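Local coordinates for protein diguanylate cyclase (Marinobacter aquaeolei VT8, PDB 3IGN) that probably joins two molecules of GTP into cyclic di-GMP through its GGDEF domain, the part described here with that dinucleotide bound, at residues A[14-19]-A[72-77]; A[21-26]-A[84-89]; A[63-68]-A[126-131]. One frame throughout, in Å; residues are numbered along the deposited sequence.

Contact 1. Residues A[14-19]-A[72-77]; sequences TGLLNR and VTRNNI. With C2E (9,9'-[(2R,3R,3aS,5S,7aR,9R,10R,10aS,12S,14aR)-3,5,10,12-tetrahydroxy-5,12-dioxidooctahydro-2H,7H-difuro[3,2-d:3',2'-j][1,3,7,9,2,8]tetraoxadiphosphacyclododecine-2,9-diyl]bis(2-amino-1,9-dihydro-6H-purin-6-one)), chain C.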
loop_
_atom_site.group_PDB
_atom_site.type_symbol
_atom_site.label_atom_id
_atom_site.label_comp_id
_atom_site.label_asym_id
_atom_site.label_seq_id
_atom_site.Cartn_x
_atom_site.Cartn_y
_atom_site.Cartn_z
ATOM N N THR A 14 12.621 -3.309 -2.675
ATOM C CA THR A 14 12.102 -2.217 -1.859
ATOM C C THR A 14 12.559 -2.165 -0.404
ATOM O O THR A 14 12.573 -1.096 0.201
ATOM C CB THR A 14 10.571 -2.240 -1.854
ATOM O OG1 THR A 14 10.117 -3.422 -1.182
ATOM C CG2 THR A 14 10.036 -2.239 -3.279
ATOM N N GLY A 15 12.926 -3.308 0.161
ATOM C CA GLY A 15 13.352 -3.328 1.550
ATOM C C GLY A 15 12.178 -3.504 2.501
ATOM O O GLY A 15 12.360 -3.667 3.711
ATOM N N LEU A 16 10.969 -3.469 1.950
ATOM C CA LEU A 16 9.754 -3.633 2.743
ATOM C C LEU A 16 9.563 -5.110 3.048
ATOM O O LEU A 16 10.294 -5.956 2.530
ATOM C CB LEU A 16 8.543 -3.130 1.955
ATOM C CG LEU A 16 8.578 -1.696 1.432
ATOM C CD1 LEU A 16 7.339 -1.436 0.590
ATOM C CD2 LEU A 16 8.655 -0.722 2.599
ATOM N N LEU A 17 8.577 -5.426 3.884
ATOM C CA LEU A 17 8.290 -6.816 4.206
ATOM C C LEU A 17 7.819 -7.486 2.921
ATOM O O LEU A 17 7.252 -6.823 2.057
ATOM C CB LEU A 17 7.177 -6.904 5.258
ATOM C CG LEU A 17 7.560 -6.539 6.692
ATOM C CD1 LEU A 17 6.315 -6.467 7.554
ATOM C CD2 LEU A 17 8.532 -7.576 7.229
ATOM N N ASN A 18 8.066 -8.785 2.776
ATOM C CA ASN A 18 7.604 -9.474 1.580
ATOM C C ASN A 18 6.169 -9.924 1.829
ATOM O O ASN A 18 5.692 -9.896 2.964
ATOM C CB ASN A 18 8.494 -10.678 1.234
ATOM C CG ASN A 18 8.684 -11.626 2.396
ATOM O OD1 ASN A 18 7.750 -11.906 3.146
ATOM N ND2 ASN A 18 9.901 -12.151 2.537
ATOM N N ARG A 19 5.478 -10.322 0.768
ATOM C CA ARG A 19 4.085 -10.746 0.881
ATOM C C ARG A 19 3.810 -11.746 2.001
ATOM O O ARG A 19 2.938 -11.523 2.844
ATOM C CB ARG A 19 3.611 -11.335 -0.447
ATOM C CG ARG A 19 2.165 -11.788 -0.432
ATOM C CD ARG A 19 1.754 -12.333 -1.784
ATOM N NE ARG A 19 0.411 -12.902 -1.759
ATOM C CZ ARG A 19 0.112 -14.111 -2.222
ATOM N NH1 ARG A 19 1.065 -14.873 -2.741
ATOM N NH2 ARG A 19 -1.136 -14.558 -2.170
ATOM N N VAL A 72 8.945 6.530 -0.276
ATOM C CA VAL A 72 7.969 7.521 0.153
ATOM C C VAL A 72 7.132 6.924 1.282
ATOM O O VAL A 72 6.845 7.590 2.279
ATOM C CB VAL A 72 7.033 7.928 -1.004
ATOM C CG1 VAL A 72 5.884 8.768 -0.471
ATOM C CG2 VAL A 72 7.817 8.723 -2.050
ATOM N N THR A 73 6.760 5.660 1.119
ATOM C CA THR A 73 5.946 4.963 2.110
ATOM C C THR A 73 6.716 4.810 3.419
ATOM O O THR A 73 6.241 5.208 4.483
ATOM C CB THR A 73 5.549 3.567 1.602
ATOM O OG1 THR A 73 4.843 3.697 0.361
ATOM C CG2 THR A 73 4.665 2.850 2.621
ATOM N N ARG A 74 7.909 4.233 3.325
ATOM C CA ARG A 74 8.754 4.009 4.491
ATOM C C ARG A 74 9.012 5.293 5.273
ATOM O O ARG A 74 8.992 5.291 6.503
ATOM C CB ARG A 74 10.088 3.387 4.058
ATOM C CG ARG A 74 11.097 3.220 5.190
ATOM C CD ARG A 74 12.417 2.654 4.698
ATOM N NE ARG A 74 12.275 1.299 4.176
ATOM C CZ ARG A 74 12.385 0.974 2.893
ATOM N NH1 ARG A 74 12.644 1.907 1.986
ATOM N NH2 ARG A 74 12.234 -0.288 2.518
ATOM N N ASN A 75 9.231 6.393 4.562
ATOM C CA ASN A 75 9.514 7.663 5.214
ATOM C C ASN A 75 8.282 8.473 5.593
ATOM O O ASN A 75 8.399 9.564 6.143
ATOM C CB ASN A 75 10.434 8.505 4.326
ATOM C CG ASN A 75 11.764 7.828 4.068
ATOM O OD1 ASN A 75 12.460 7.439 5.003
ATOM N ND2 ASN A 75 12.125 7.683 2.799
ATOM N N ASN A 76 7.099 7.935 5.317
ATOM C CA ASN A 76 5.860 8.636 5.629
ATOM C C ASN A 76 4.947 7.927 6.626
ATOM O O ASN A 76 3.908 8.469 6.997
ATOM C CB ASN A 76 5.076 8.906 4.341
ATOM C CG ASN A 76 5.405 10.250 3.730
ATOM O OD1 ASN A 76 4.849 11.275 4.127
ATOM N ND2 ASN A 76 6.319 10.257 2.763
ATOM N N ILE A 77 5.315 6.726 7.058
ATOM C CA ILE A 77 4.475 5.998 8.004
ATOM C C ILE A 77 5.171 5.809 9.352
ATOM O O ILE A 77 6.386 5.918 9.454
ATOM C CB ILE A 77 4.077 4.604 7.459
ATOM C CG1 ILE A 77 5.307 3.699 7.374
ATOM C CG2 ILE A 77 3.422 4.748 6.092
ATOM C CD1 ILE A 77 5.003 2.285 6.898
HETATM P P1 C2E C . 7.641 7.409 13.956
HETATM O O2P C2E C . 6.140 7.360 14.536
HETATM O O1P C2E C . 8.115 6.062 13.623
HETATM O "O5'" C2E C . 7.739 8.309 12.644
HETATM C "C5'" C2E C . 6.740 8.406 11.705
HETATM C "C4'" C2E C . 7.169 9.297 10.535
HETATM O "O4'" C2E C . 6.032 9.320 9.670
HETATM C "C3'" C2E C . 7.451 10.742 11.006
HETATM O "O3'" C2E C . 8.751 11.294 10.770
HETATM C "C2'" C2E C . 6.323 11.581 10.423
HETATM O "O2'" C2E C . 6.784 12.703 9.668
HETATM C "C1'" C2E C . 5.413 10.633 9.653
HETATM N N9 C2E C . 4.200 10.660 10.488
HETATM C C8 C2E C . 3.810 9.723 11.415
HETATM N N7 C2E C . 2.716 10.060 11.988
HETATM C C5 C2E C . 2.310 11.232 11.483
HETATM C C6 C2E C . 1.198 12.072 11.729
HETATM O O6 C2E C . 0.370 11.767 12.564
HETATM N N1 C2E C . 1.085 13.237 11.016
HETATM C C2 C2E C . 2.030 13.586 10.073
HETATM N N2 C2E C . 1.885 14.758 9.376
HETATM N N3 C2E C . 3.083 12.806 9.834
HETATM C C4 C2E C . 3.250 11.637 10.507
HETATM P P11 C2E C . 9.169 12.231 12.005
HETATM O O21 C2E C . 8.104 13.404 12.284
HETATM O O11 C2E C . 10.505 12.834 11.769
HETATM O O5A C2E C . 9.216 11.243 13.233
HETATM C C5A C2E C . 9.386 11.671 14.517
HETATM C C4A C2E C . 9.418 10.496 15.470
HETATM O O4A C2E C . 9.395 11.072 16.772
HETATM C C3A C2E C . 8.231 9.522 15.304
HETATM O O3A C2E C . 8.589 8.170 15.028
HETATM C C2A C2E C . 7.439 9.674 16.572
HETATM O O2A C2E C . 7.316 8.423 17.244
HETATM C C1A C2E C . 8.135 10.726 17.425
HETATM N N91 C2E C . 7.133 11.825 17.341
HETATM C C81 C2E C . 7.228 13.006 16.638
HETATM N N71 C2E C . 6.153 13.715 16.784
HETATM C C51 C2E C . 5.292 13.059 17.579
HETATM C C61 C2E C . 3.995 13.340 18.077
HETATM O O61 C2E C . 3.430 14.377 17.776
HETATM N N11 C2E C . 3.391 12.419 18.895
HETATM C C21 C2E C . 4.032 11.246 19.227
HETATM N N21 C2E C . 3.409 10.351 20.050
HETATM N N31 C2E C . 5.249 10.974 18.766
HETATM C C41 C2E C . 5.905 11.844 17.960
#

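Contact 2. Residues A[21-26]-A[84-89]; sequences TWENLV and GRYGGE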
loop_
_atom_site.group_PDB
_atom_site.type_symbol
_atom_site.label_atom_id
_atom_site.label_comp_id
_atom_site.label_asym_id
_atom_site.label_seq_id
_atom_site.Cartn_x
_atom_site.Cartn_y
_atom_site.Cartn_z
ATOM N N THR A 21 5.454 -12.593 4.754
ATOM C CA THR A 21 5.620 -12.052 6.096
ATOM C C THR A 21 4.562 -11.000 6.406
ATOM O O THR A 21 3.994 -10.984 7.498
ATOM C CB THR A 21 7.000 -11.405 6.275
ATOM O OG1 THR A 21 8.017 -12.340 5.902
ATOM C CG2 THR A 21 7.207 -11.001 7.727
ATOM N N TRP A 22 4.304 -10.117 5.450
ATOM C CA TRP A 22 3.319 -9.071 5.669
ATOM C C TRP A 22 1.959 -9.699 5.952
ATOM O O TRP A 22 1.273 -9.272 6.874
ATOM C CB TRP A 22 3.229 -8.145 4.460
ATOM C CG TRP A 22 2.332 -6.963 4.670
ATOM C CD1 TRP A 22 2.581 -5.860 5.443
ATOM C CD2 TRP A 22 1.031 -6.772 4.104
ATOM N NE1 TRP A 22 1.511 -4.993 5.389
ATOM C CE2 TRP A 22 0.545 -5.529 4.576
ATOM C CE3 TRP A 22 0.225 -7.531 3.243
ATOM C CZ2 TRP A 22 -0.712 -5.029 4.215
ATOM C CZ3 TRP A 22 -1.029 -7.030 2.882
ATOM C CH2 TRP A 22 -1.482 -5.790 3.369
ATOM N N GLU A 23 1.579 -10.724 5.187
ATOM C CA GLU A 23 0.292 -11.381 5.404
ATOM C C GLU A 23 0.210 -12.015 6.788
ATOM O O GLU A 23 -0.854 -12.029 7.412
ATOM C CB GLU A 23 0.023 -12.444 4.330
ATOM C CG GLU A 23 -0.615 -11.872 3.062
ATOM C CD GLU A 23 -1.073 -12.942 2.081
ATOM O OE1 GLU A 23 -1.326 -14.085 2.509
ATOM O OE2 GLU A 23 -1.195 -12.628 0.878
ATOM N N ASN A 24 1.325 -12.555 7.270
ATOM C CA ASN A 24 1.330 -13.156 8.597
ATOM C C ASN A 24 1.021 -12.073 9.633
ATOM O O ASN A 24 0.349 -12.336 10.633
ATOM C CB ASN A 24 2.689 -13.802 8.891
ATOM C CG ASN A 24 2.768 -14.377 10.294
ATOM O OD1 ASN A 24 3.299 -13.745 11.207
ATOM N ND2 ASN A 24 2.221 -15.575 10.475
ATOM N N LEU A 25 1.512 -10.858 9.383
ATOM C CA LEU A 25 1.275 -9.717 10.278
ATOM C C LEU A 25 -0.178 -9.254 10.178
ATOM O O LEU A 25 -0.790 -8.866 11.181
ATOM C CB LEU A 25 2.222 -8.564 9.933
ATOM C CG LEU A 25 3.478 -8.390 10.806
ATOM C CD1 LEU A 25 4.051 -9.732 11.191
ATOM C CD2 LEU A 25 4.503 -7.544 10.072
ATOM N N VAL A 26 -0.730 -9.286 8.970
ATOM C CA VAL A 26 -2.137 -8.917 8.781
ATOM C C VAL A 26 -3.001 -9.890 9.580
ATOM O O VAL A 26 -3.940 -9.493 10.267
ATOM C CB VAL A 26 -2.560 -9.014 7.293
ATOM C CG1 VAL A 26 -4.060 -8.779 7.155
ATOM C CG2 VAL A 26 -1.810 -7.983 6.477
ATOM N N GLY A 84 4.237 -3.467 3.353
ATOM C CA GLY A 84 4.773 -4.625 2.671
ATOM C C GLY A 84 4.576 -4.512 1.178
ATOM O O GLY A 84 3.707 -3.774 0.711
ATOM N N ARG A 85 5.406 -5.211 0.415
ATOM C CA ARG A 85 5.245 -5.193 -1.030
ATOM C C ARG A 85 4.448 -6.450 -1.297
ATOM O O ARG A 85 4.954 -7.569 -1.193
ATOM C CB ARG A 85 6.579 -5.265 -1.762
ATOM C CG ARG A 85 6.406 -5.071 -3.253
ATOM C CD ARG A 85 7.610 -5.582 -4.003
ATOM N NE ARG A 85 7.520 -5.300 -5.431
ATOM C CZ ARG A 85 8.407 -5.723 -6.324
ATOM N NH1 ARG A 85 9.444 -6.451 -5.929
ATOM N NH2 ARG A 85 8.266 -5.410 -7.605
ATOM N N TYR A 86 3.185 -6.261 -1.637
ATOM C CA TYR A 86 2.293 -7.373 -1.864
ATOM C C TYR A 86 2.506 -8.078 -3.206
ATOM O O TYR A 86 2.488 -9.296 -3.281
ATOM C CB TYR A 86 0.867 -6.859 -1.734
ATOM C CG TYR A 86 -0.148 -7.936 -1.852
ATOM C CD1 TYR A 86 -0.351 -8.853 -0.824
ATOM C CD2 TYR A 86 -0.903 -8.056 -3.002
ATOM C CE1 TYR A 86 -1.294 -9.868 -0.957
ATOM C CE2 TYR A 86 -1.839 -9.061 -3.144
ATOM C CZ TYR A 86 -2.031 -9.959 -2.121
ATOM O OH TYR A 86 -2.972 -10.946 -2.277
ATOM N N GLY A 87 2.705 -7.303 -4.264
ATOM C CA GLY A 87 2.926 -7.886 -5.574
ATOM C C GLY A 87 3.877 -7.025 -6.367
ATOM O O GLY A 87 4.672 -6.292 -5.803
ATOM N N GLY A 88 3.806 -7.130 -7.686
ATOM C CA GLY A 88 4.671 -6.348 -8.556
ATOM C C GLY A 88 4.630 -4.859 -8.291
ATOM O O GLY A 88 5.633 -4.278 -7.907
ATOM N N GLU A 89 3.494 -4.222 -8.518
ATOM C CA GLU A 89 3.411 -2.796 -8.244
ATOM C C GLU A 89 2.376 -2.520 -7.164
ATOM O O GLU A 89 1.900 -1.397 -7.030
ATOM C CB GLU A 89 3.054 -2.013 -9.501
ATOM C CG GLU A 89 1.581 -2.011 -9.859
ATOM C CD GLU A 89 1.208 -3.099 -10.807
ATOM O OE1 GLU A 89 1.898 -4.131 -10.834
ATOM O OE2 GLU A 89 0.209 -2.933 -11.528
HETATM O O HOH W 1 -3.393 -12.976 -0.772
#

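Contact 3. Residues A[63-68]-A[126-131]; sequences DEVIRH and IQYTVS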
loop_
_atom_site.group_PDB
_atom_site.type_symbol
_atom_site.label_atom_id
_atom_site.label_comp_id
_atom_site.label_asym_id
_atom_site.label_seq_id
_atom_site.Cartn_x
_atom_site.Cartn_y
_atom_site.Cartn_z
ATOM N N ASP A 63 11.480 -0.002 -12.023
ATOM C CA ASP A 63 12.012 -0.398 -10.726
ATOM C C ASP A 63 12.275 0.834 -9.870
ATOM O O ASP A 63 12.028 0.826 -8.665
ATOM C CB ASP A 63 13.301 -1.198 -10.901
ATOM C CG ASP A 63 13.046 -2.593 -11.419
ATOM O OD1 ASP A 63 11.889 -2.882 -11.791
ATOM O OD2 ASP A 63 14.000 -3.398 -11.460
ATOM N N GLU A 64 12.780 1.892 -10.493
ATOM C CA GLU A 64 13.050 3.122 -9.764
ATOM C C GLU A 64 11.753 3.704 -9.231
ATOM O O GLU A 64 11.720 4.273 -8.143
ATOM C CB GLU A 64 13.758 4.145 -10.658
ATOM C CG GLU A 64 15.261 4.003 -10.628
ATOM C CD GLU A 64 15.803 4.097 -9.215
ATOM O OE1 GLU A 64 15.795 5.210 -8.646
ATOM O OE2 GLU A 64 16.224 3.054 -8.667
ATOM N N VAL A 65 10.681 3.557 -10.001
ATOM C CA VAL A 65 9.381 4.062 -9.584
ATOM C C VAL A 65 8.907 3.251 -8.380
ATOM O O VAL A 65 8.352 3.803 -7.434
ATOM C CB VAL A 65 8.350 3.959 -10.732
ATOM C CG1 VAL A 65 6.971 4.365 -10.235
ATOM C CG2 VAL A 65 8.768 4.864 -11.880
ATOM N N ILE A 66 9.139 1.942 -8.418
ATOM C CA ILE A 66 8.750 1.070 -7.318
ATOM C C ILE A 66 9.563 1.408 -6.076
ATOM O O ILE A 66 9.013 1.542 -4.984
ATOM C CB ILE A 66 8.973 -0.419 -7.668
ATOM C CG1 ILE A 66 7.896 -0.888 -8.646
ATOM C CG2 ILE A 66 8.939 -1.263 -6.409
ATOM C CD1 ILE A 66 8.149 -2.266 -9.224
ATOM N N ARG A 67 10.874 1.550 -6.242
ATOM C CA ARG A 67 11.736 1.867 -5.112
ATOM C C ARG A 67 11.385 3.214 -4.497
ATOM O O ARG A 67 11.399 3.367 -3.277
ATOM C CB ARG A 67 13.208 1.863 -5.533
ATOM C CG ARG A 67 13.868 0.503 -5.431
ATOM C CD ARG A 67 15.369 0.594 -5.673
ATOM N NE ARG A 67 15.679 0.908 -7.062
ATOM C CZ ARG A 67 16.340 0.095 -7.878
ATOM N NH1 ARG A 67 16.767 -1.084 -7.441
ATOM N NH2 ARG A 67 16.569 0.453 -9.132
ATOM N N HIS A 68 11.073 4.193 -5.338
ATOM C CA HIS A 68 10.718 5.511 -4.832
ATOM C C HIS A 68 9.414 5.436 -4.050
ATOM O O HIS A 68 9.267 6.076 -3.010
ATOM C CB HIS A 68 10.564 6.512 -5.975
ATOM C CG HIS A 68 10.254 7.902 -5.510
ATOM N ND1 HIS A 68 11.135 8.646 -4.755
ATOM C CD2 HIS A 68 9.152 8.673 -5.672
ATOM C CE1 HIS A 68 10.588 9.815 -4.469
ATOM N NE2 HIS A 68 9.384 9.856 -5.014
ATOM N N ILE A 126 10.285 11.131 -14.777
ATOM C CA ILE A 126 8.929 10.626 -14.609
ATOM C C ILE A 126 8.080 11.169 -13.468
ATOM O O ILE A 126 8.566 11.434 -12.372
ATOM C CB ILE A 126 8.961 9.100 -14.401
ATOM C CG1 ILE A 126 9.851 8.442 -15.451
ATOM C CG2 ILE A 126 7.546 8.543 -14.445
ATOM C CD1 ILE A 126 10.031 6.957 -15.249
ATOM N N GLN A 127 6.791 11.314 -13.749
ATOM C CA GLN A 127 5.819 11.737 -12.752
ATOM C C GLN A 127 4.731 10.682 -12.836
ATOM O O GLN A 127 4.360 10.252 -13.928
ATOM C CB GLN A 127 5.276 13.132 -13.058
ATOM C CG GLN A 127 6.276 14.213 -12.690
ATOM C CD GLN A 127 5.892 15.583 -13.202
ATOM O OE1 GLN A 127 6.709 16.276 -13.810
ATOM N NE2 GLN A 127 4.649 15.988 -12.951
ATOM N N TYR A 128 4.245 10.244 -11.682
ATOM C CA TYR A 128 3.229 9.205 -11.641
ATOM C C TYR A 128 2.349 9.380 -10.414
ATOM O O TYR A 128 2.559 10.283 -9.611
ATOM C CB TYR A 128 3.902 7.829 -11.592
ATOM C CG TYR A 128 4.664 7.558 -10.306
ATOM C CD1 TYR A 128 5.856 8.225 -10.013
ATOM C CD2 TYR A 128 4.179 6.639 -9.374
ATOM C CE1 TYR A 128 6.546 7.980 -8.816
ATOM C CE2 TYR A 128 4.856 6.389 -8.185
ATOM C CZ TYR A 128 6.034 7.059 -7.909
ATOM O OH TYR A 128 6.686 6.814 -6.720
ATOM N N THR A 129 1.361 8.507 -10.274
ATOM C CA THR A 129 0.459 8.565 -9.137
ATOM C C THR A 129 0.117 7.171 -8.647
ATOM O O THR A 129 0.494 6.171 -9.261
ATOM C CB THR A 129 -0.858 9.281 -9.493
ATOM O OG1 THR A 129 -1.494 8.604 -10.586
ATOM C CG2 THR A 129 -0.596 10.731 -9.871
ATOM N N VAL A 130 -0.599 7.115 -7.531
ATOM C CA VAL A 130 -1.022 5.844 -6.960
ATOM C C VAL A 130 -2.507 5.905 -6.650
ATOM O O VAL A 130 -3.068 6.978 -6.415
ATOM C CB VAL A 130 -0.291 5.514 -5.629
ATOM C CG1 VAL A 130 1.149 5.073 -5.898
ATOM C CG2 VAL A 130 -0.317 6.727 -4.722
ATOM N N SER A 131 -3.137 4.740 -6.668
ATOM C CA SER A 131 -4.550 4.616 -6.330
ATOM C C SER A 131 -4.493 3.867 -5.002
ATOM O O SER A 131 -3.692 2.954 -4.854
ATOM C CB SER A 131 -5.295 3.786 -7.385
ATOM O OG SER A 131 -5.506 4.550 -8.569
#

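Contact 1. Residues A[14-19]-A[72-77]
Arg74, in the last turn of helix 59-74, turns its guanidinium group so that its edge meets the carbonyl of Thr14 while one face receives a methyl of Leu16. Arg74 NH2 donates to Thr14 O almost straight (170°), and Thr14 O lies near the guanidinium plane. At 2.5 Å, Arg74 NH2 to Thr14 O is unusually short, and the exact length is doubtful. The arginine runs extended through CG and CD, then bends at chi3 (-64°), which swings the flat group round to the 14-19 loop. Leu16 and Arg74 cross obliquely, Leu16 CD2 lying 3.6 Å from Arg74 NH2. Between Thr14 and Leu16, Gly15 brings its C to 3.2 Å from Arg74 NH2; with phi at +88°, a beta carbon would strike both that nitrogen and the preceding carbonyl oxygen. Thr14 suits the turn because its OG1 accepts from Leu16 N at 3.2 Å, an ST turn, while also bonding to Asp11.

Farther along, Asn76 ND2 donates a hydrogen bond of 2.8 Å to Val72 O. Asn76 and Ile77 border the bound cyclic di-GMP, Ile77 O lying 3.4 Å from C5' of the ligand. Arg78 and Asp81, also ligand-binding, have the RxxD spacing of the product-inhibition site known in relatives. Arg74 also pairs with Asp71, so its charge is probably shared between a carboxylate and a neutral carbonyl, a directional polar clasp backed by one aliphatic methyl.

Contact 2. Residues A[21-26]-A[84-89]
Glu23 OE2 has two polar partners: it accepts a hydrogen bond of 2.8 Å from a water and forms a salt bridge with Arg19, one helical turn earlier. The same oxygen comes to the edge of the Tyr86 ring, 3.3 Å from Tyr86 CE1, with carboxylate and ring only 28° apart in plane. The approach is probably mildly favourable, since the rim of an aromatic ring is slightly positive. The water, in the plane of the tyrosine ring at its edge, also bonds Tyr86 OH at 2.6 Å, bridging acid and phenol; the other carboxylate oxygen, Glu23 OE1, bonds to Tyr144.

Beside this polar patch lies Trp22, whose CG stands anti to the backbone N (chi1 -174°), which carries the indole from helix 19-36 down onto the sheet. Gly84 CA makes a CH-pi contact over its five-membered ring, 4.1 Å from the centroid. Any beta carbon on Gly84 would run into Trp22 CG, which explains the bare residue. Val26 CG2, from the next turn of the helix, lies against the opposite indole face, toward its rim, and Trp22 NE1 is satisfied by Ser82 O.

Strands 82-85 and 90-96 form an antiparallel hairpin, and residues 87-91, GGEEF, are the signature that names the GGDEF domain; in this family that hairpin is part of the active site. Tyr86 directly precedes GGEEF; its side chain crosses that of Trp22 at about a right angle, Tyr86 CD1 touching Trp22 CZ3 at 4.2 Å. Across the turn, Arg85, at the end of strand 82-85, holds Gly88 O side-on with NE and NH2; the NH2 bond, 2.9 Å, falls on a lone pair in the carbonyl plane, whereas NE stands above that plane. Arg85 NH1 reaches Asp11 in a salt bridge.

Contact 3. Residues A[63-68]-A[126-131]
Val65 lays its CG1 methyl over the centre of the Tyr128 ring, 3.5 Å from the centroid and only 10° off the ring normal, a nearly perpendicular CH-pi contact. The two side chains come from opposite directions, the valine from helix 59-74 and the tyrosine from the segment leading into strand 130-136. Tyr128 CG sits between the backbone N and the carbonyl carbon (chi1 67°), the crowded position, which presents the ring's face to the helix. The second valine methyl, CG2, meets Ile126 CD1 at 4.2 Å, so a branched residue serves both neighbours at once.

At the hydroxyl end of the ring His68 joins in, bringing CD2 edge-on to Tyr128 OH at 3.3 Å, each near the other's ring plane, while His68 NE2 bonds to Ser117. Tyr128 OH itself bonds to Thr69 OG1. With an alanine in place of Tyr128, the Val65 methyl would probably lose the ring it rests on and Thr69 its phenol partner, with a gap opened beside the helix. Tyrosine thus pairs two chemistries along its length: a greasy face for the helix and a hydroxyl whose burial is paid for by a hydrogen bond.

All three contacts belong to the one GGDEF domain and interlock along the chain: the first segments of contacts 1, 2 and 3 come in that order, and their partners then follow in the same order, every pair crossing. Contacts 1 and 2 have centres about 10 Å apart and meet where strands 17-18 and 82-85 lie side by side. Contacts 1 and 3 share helix 59-74, their centres about 13 Å apart, and Thr14 packs on Ile66. The centres of contacts 2 and 3 are about 18 Å apart. Each reaches the same mixed sheet, so helices 19-36 and 59-74 are tied to the sheet that holds the signature hairpin, while contact 1 itself includes Asn76 and Ile77 of the cyclic di-GMP pocket.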